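Local coordinates for protein putative isomerase YbhH (PDB 6OTV) that is of unproven function but probably acts as an isomerase, at residues T177-C191 with E228-L240. Residues are numbered along the deposited sequence; the frame is centred on the assembly and turned at random.
Sequences TDNQIDYFDDVPVTC and ESIRLQAGKAMGL
F184 carries its CG anti to the carbonyl carbon (chi1 -55°), which swings the ring over helix 228-237, while S229 holds OG anti to the backbone N (chi1 170°), within reach of D185. The ring face lies over the backbone at Q233 and A234, with F184 CZ 4.0 Å from A234 CA. The aliphatic part of Q233 runs alongside the ring, its CB 3.6 Å from F184 CD1. A237 CB meets the ring edge, 3.8 Å from F184 CZ. On the strand side V189 CG2 lies in the ring plane; from the helix, I230 CG2 reaches F184 CB at 3.9 Å. At the type I' turn from F184 to V187, S229 OG donates to the syn lone pair of D185 OD2 at 2.5 Å, linking the turn to the helix. Toward the helix C-terminus, C191 CB sits 3.5 Å from M238 SD, and T177 CG2 touches M238 CG at 3.6 Å. T177 OG1 donates to the syn lone pair of D182 OD2, bridging the loop that leads into strand 182-184. I201 of strand 197-202 also meets V187, V189 and I230. The axes of strand 187-191 and helix 228-237 approach to 10.0 Å with a signed crossing angle of -45°. With F184, V187, V189 and C191 all facing the helix, this is a helix packed across one face of a beta hairpin, consistent with a DAP-epimerase-like fold.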
# COMPACT_ATOMS: atom_id res chain seq x y z
N THR A 177 -22.37 7.17 -9.81
CA THR A 177 -23.62 7.90 -9.95
C THR A 177 -24.22 8.32 -8.61
O THR A 177 -25.30 8.92 -8.60
CB THR A 177 -24.65 7.06 -10.71
OG1 THR A 177 -25.06 5.96 -9.89
CG2 THR A 177 -24.05 6.52 -12.00
N ASP A 178 -23.55 8.01 -7.50
CA ASP A 178 -24.04 8.28 -6.15
C ASP A 178 -25.35 7.57 -5.85
O ASP A 178 -26.08 7.95 -4.93
CB ASP A 178 -24.17 9.79 -5.89
CG ASP A 178 -22.87 10.53 -6.10
OD1 ASP A 178 -22.58 10.91 -7.26
OD2 ASP A 178 -22.14 10.75 -5.11
N ASN A 179 -25.68 6.53 -6.62
CA ASN A 179 -26.86 5.72 -6.41
C ASN A 179 -26.49 4.25 -6.49
O ASN A 179 -25.75 3.84 -7.39
CB ASN A 179 -27.96 6.03 -7.43
CG ASN A 179 -28.50 7.44 -7.31
OD1 ASN A 179 -28.62 7.98 -6.21
ND2 ASN A 179 -28.81 8.05 -8.45
N GLN A 180 -27.00 3.46 -5.54
CA GLN A 180 -26.79 2.02 -5.61
C GLN A 180 -27.56 1.40 -6.77
O GLN A 180 -27.12 0.39 -7.34
CB GLN A 180 -27.21 1.36 -4.29
CG GLN A 180 -26.20 1.52 -3.16
CD GLN A 180 -26.10 2.95 -2.66
OE1 GLN A 180 -27.00 3.76 -2.87
NE2 GLN A 180 -24.99 3.27 -2.00
N ILE A 181 -28.70 1.99 -7.15
CA ILE A 181 -29.49 1.53 -8.28
C ILE A 181 -29.82 2.74 -9.15
O ILE A 181 -30.26 3.77 -8.65
CB ILE A 181 -30.79 0.83 -7.83
CG1 ILE A 181 -30.48 -0.52 -7.18
CG2 ILE A 181 -31.73 0.64 -9.01
CD1 ILE A 181 -31.70 -1.27 -6.72
N ASP A 182 -29.60 2.59 -10.45
CA ASP A 182 -30.01 3.58 -11.44
C ASP A 182 -31.02 2.95 -12.39
O ASP A 182 -31.26 1.74 -12.36
CB ASP A 182 -28.80 4.11 -12.22
CG ASP A 182 -27.83 4.88 -11.33
OD1 ASP A 182 -28.29 5.80 -10.62
OD2 ASP A 182 -26.63 4.55 -11.33
N TYR A 183 -31.62 3.78 -13.23
CA TYR A 183 -32.62 3.34 -14.19
C TYR A 183 -32.29 3.92 -15.55
O TYR A 183 -32.13 5.14 -15.69
CB TYR A 183 -34.03 3.74 -13.76
CG TYR A 183 -34.49 3.06 -12.50
CD1 TYR A 183 -35.21 1.87 -12.55
CD2 TYR A 183 -34.20 3.60 -11.25
CE1 TYR A 183 -35.63 1.24 -11.39
CE2 TYR A 183 -34.61 2.97 -10.09
CZ TYR A 183 -35.33 1.79 -10.17
OH TYR A 183 -35.74 1.17 -9.01
N PHE A 184 -32.17 3.04 -16.55
CA PHE A 184 -31.95 3.45 -17.93
C PHE A 184 -32.84 2.58 -18.81
O PHE A 184 -32.78 1.35 -18.72
CB PHE A 184 -30.48 3.30 -18.33
CG PHE A 184 -29.53 4.05 -17.44
CD1 PHE A 184 -29.32 5.40 -17.60
CD2 PHE A 184 -28.84 3.38 -16.44
CE1 PHE A 184 -28.44 6.09 -16.78
CE2 PHE A 184 -27.96 4.06 -15.62
CZ PHE A 184 -27.76 5.41 -15.79
N ASP A 185 -33.66 3.22 -19.64
CA ASP A 185 -34.61 2.52 -20.50
C ASP A 185 -35.54 1.63 -19.68
O ASP A 185 -35.87 0.51 -20.07
CB ASP A 185 -33.89 1.70 -21.57
CG ASP A 185 -32.85 2.52 -22.33
OD1 ASP A 185 -32.75 3.74 -22.06
OD2 ASP A 185 -32.15 1.95 -23.18
N ASP A 186 -35.96 2.14 -18.51
CA ASP A 186 -36.89 1.44 -17.61
C ASP A 186 -36.34 0.10 -17.14
O ASP A 186 -37.10 -0.83 -16.86
CB ASP A 186 -38.26 1.27 -18.26
CG ASP A 186 -38.86 2.58 -18.71
OD1 ASP A 186 -38.71 3.58 -17.98
OD2 ASP A 186 -39.48 2.62 -19.80
N VAL A 187 -35.02 -0.01 -17.05
CA VAL A 187 -34.35 -1.22 -16.58
C VAL A 187 -33.56 -0.87 -15.32
O VAL A 187 -32.67 -0.03 -15.37
CB VAL A 187 -33.41 -1.82 -17.65
CG1 VAL A 187 -32.72 -3.06 -17.12
CG2 VAL A 187 -34.19 -2.13 -18.92
N PRO A 188 -33.86 -1.48 -14.18
CA PRO A 188 -33.08 -1.21 -12.96
C PRO A 188 -31.69 -1.83 -13.07
O PRO A 188 -31.56 -3.04 -13.24
CB PRO A 188 -33.91 -1.86 -11.85
CG PRO A 188 -34.66 -2.95 -12.54
CD PRO A 188 -34.94 -2.45 -13.93
N VAL A 189 -30.66 -1.00 -12.97
CA VAL A 189 -29.28 -1.44 -13.06
C VAL A 189 -28.50 -0.90 -11.87
O VAL A 189 -29.01 -0.10 -11.08
CB VAL A 189 -28.60 -1.01 -14.38
CG1 VAL A 189 -29.41 -1.48 -15.58
CG2 VAL A 189 -28.39 0.49 -14.41
N THR A 190 -27.26 -1.36 -11.74
CA THR A 190 -26.35 -0.88 -10.71
C THR A 190 -25.02 -0.51 -11.34
O THR A 190 -24.41 -1.33 -12.04
CB THR A 190 -26.14 -1.93 -9.61
OG1 THR A 190 -27.29 -1.97 -8.75
CG2 THR A 190 -24.91 -1.59 -8.77
N CYS A 191 -24.57 0.72 -11.09
CA CYS A 191 -23.28 1.19 -11.57
C CYS A 191 -22.29 1.15 -10.41
O CYS A 191 -22.48 1.85 -9.40
CB CYS A 191 -23.40 2.61 -12.13
SG CYS A 191 -24.53 2.73 -13.54
N GLU A 228 -26.10 -1.76 -25.49
CA GLU A 228 -25.31 -0.56 -25.78
C GLU A 228 -26.04 0.71 -25.34
O GLU A 228 -25.41 1.64 -24.82
CB GLU A 228 -24.98 -0.50 -27.27
CG GLU A 228 -23.72 -1.26 -27.65
CD GLU A 228 -22.47 -0.63 -27.08
OE1 GLU A 228 -22.46 0.60 -26.86
OE2 GLU A 228 -21.48 -1.36 -26.85
N SER A 229 -27.35 0.76 -25.56
CA SER A 229 -28.13 1.92 -25.12
C SER A 229 -27.95 2.17 -23.63
O SER A 229 -27.84 3.32 -23.19
CB SER A 229 -29.61 1.72 -25.45
OG SER A 229 -30.41 2.71 -24.84
N ILE A 230 -27.91 1.10 -22.83
CA ILE A 230 -27.73 1.26 -21.40
C ILE A 230 -26.27 1.56 -21.06
O ILE A 230 -26.00 2.31 -20.11
CB ILE A 230 -28.23 0.00 -20.67
CG1 ILE A 230 -29.65 -0.34 -21.12
CG2 ILE A 230 -28.19 0.20 -19.16
CD1 ILE A 230 -30.19 -1.63 -20.54
N ARG A 231 -25.32 1.01 -21.82
CA ARG A 231 -23.91 1.21 -21.49
C ARG A 231 -23.48 2.64 -21.76
O ARG A 231 -22.83 3.28 -20.92
CB ARG A 231 -23.04 0.24 -22.28
CG ARG A 231 -21.57 0.33 -21.88
CD ARG A 231 -20.70 -0.57 -22.73
NE ARG A 231 -20.43 -0.00 -24.04
CZ ARG A 231 -19.39 0.77 -24.33
NH1 ARG A 231 -18.51 1.09 -23.38
NH2 ARG A 231 -19.22 1.24 -25.56
N LEU A 232 -23.81 3.17 -22.95
CA LEU A 232 -23.51 4.56 -23.25
C LEU A 232 -24.16 5.49 -22.23
O LEU A 232 -23.55 6.48 -21.80
CB LEU A 232 -23.97 4.91 -24.66
CG LEU A 232 -23.48 4.03 -25.82
CD1 LEU A 232 -24.15 4.43 -27.12
CD2 LEU A 232 -21.97 4.11 -25.95
N GLN A 233 -25.39 5.18 -21.82
CA GLN A 233 -26.08 6.00 -20.84
C GLN A 233 -25.44 5.86 -19.46
O GLN A 233 -25.34 6.84 -18.71
CB GLN A 233 -27.56 5.61 -20.79
CG GLN A 233 -28.52 6.79 -20.77
CD GLN A 233 -29.97 6.36 -20.95
OE1 GLN A 233 -30.25 5.40 -21.67
NE2 GLN A 233 -30.88 7.07 -20.30
N ALA A 234 -24.99 4.65 -19.10
CA ALA A 234 -24.39 4.44 -17.79
C ALA A 234 -23.01 5.08 -17.70
O ALA A 234 -22.63 5.61 -16.65
CB ALA A 234 -24.31 2.94 -17.48
N GLY A 235 -22.24 5.02 -18.79
CA GLY A 235 -20.92 5.64 -18.78
C GLY A 235 -20.98 7.14 -18.58
O GLY A 235 -20.21 7.70 -17.80
N LYS A 236 -21.90 7.81 -19.27
CA LYS A 236 -22.06 9.25 -19.08
C LYS A 236 -22.54 9.57 -17.67
O LYS A 236 -22.21 10.63 -17.13
CB LYS A 236 -23.02 9.82 -20.12
N ALA A 237 -23.32 8.67 -17.07
CA ALA A 237 -23.82 8.89 -15.72
C ALA A 237 -22.78 8.63 -14.64
O ALA A 237 -22.90 9.17 -13.54
CB ALA A 237 -25.05 8.01 -15.46
N MET A 238 -21.75 7.83 -14.94
CA MET A 238 -20.72 7.49 -13.97
C MET A 238 -19.52 8.43 -14.04
O MET A 238 -18.42 8.05 -13.60
CB MET A 238 -20.25 6.05 -14.18
CG MET A 238 -21.22 5.00 -13.69
SD MET A 238 -20.61 3.35 -14.08
CE MET A 238 -20.19 3.61 -15.79
N GLY A 239 -19.70 9.64 -14.57
CA GLY A 239 -18.62 10.60 -14.64
C GLY A 239 -17.74 10.50 -15.86
O GLY A 239 -16.76 11.24 -15.97
N LEU A 240 -18.06 9.60 -16.79
CA LEU A 240 -17.35 9.51 -18.05
C LEU A 240 -18.19 10.19 -19.13
O LEU A 240 -19.14 10.93 -18.82
CB LEU A 240 -17.04 8.04 -18.38
CG LEU A 240 -16.85 6.98 -17.28
CD1 LEU A 240 -16.49 5.64 -17.91
CD2 LEU A 240 -15.82 7.38 -16.24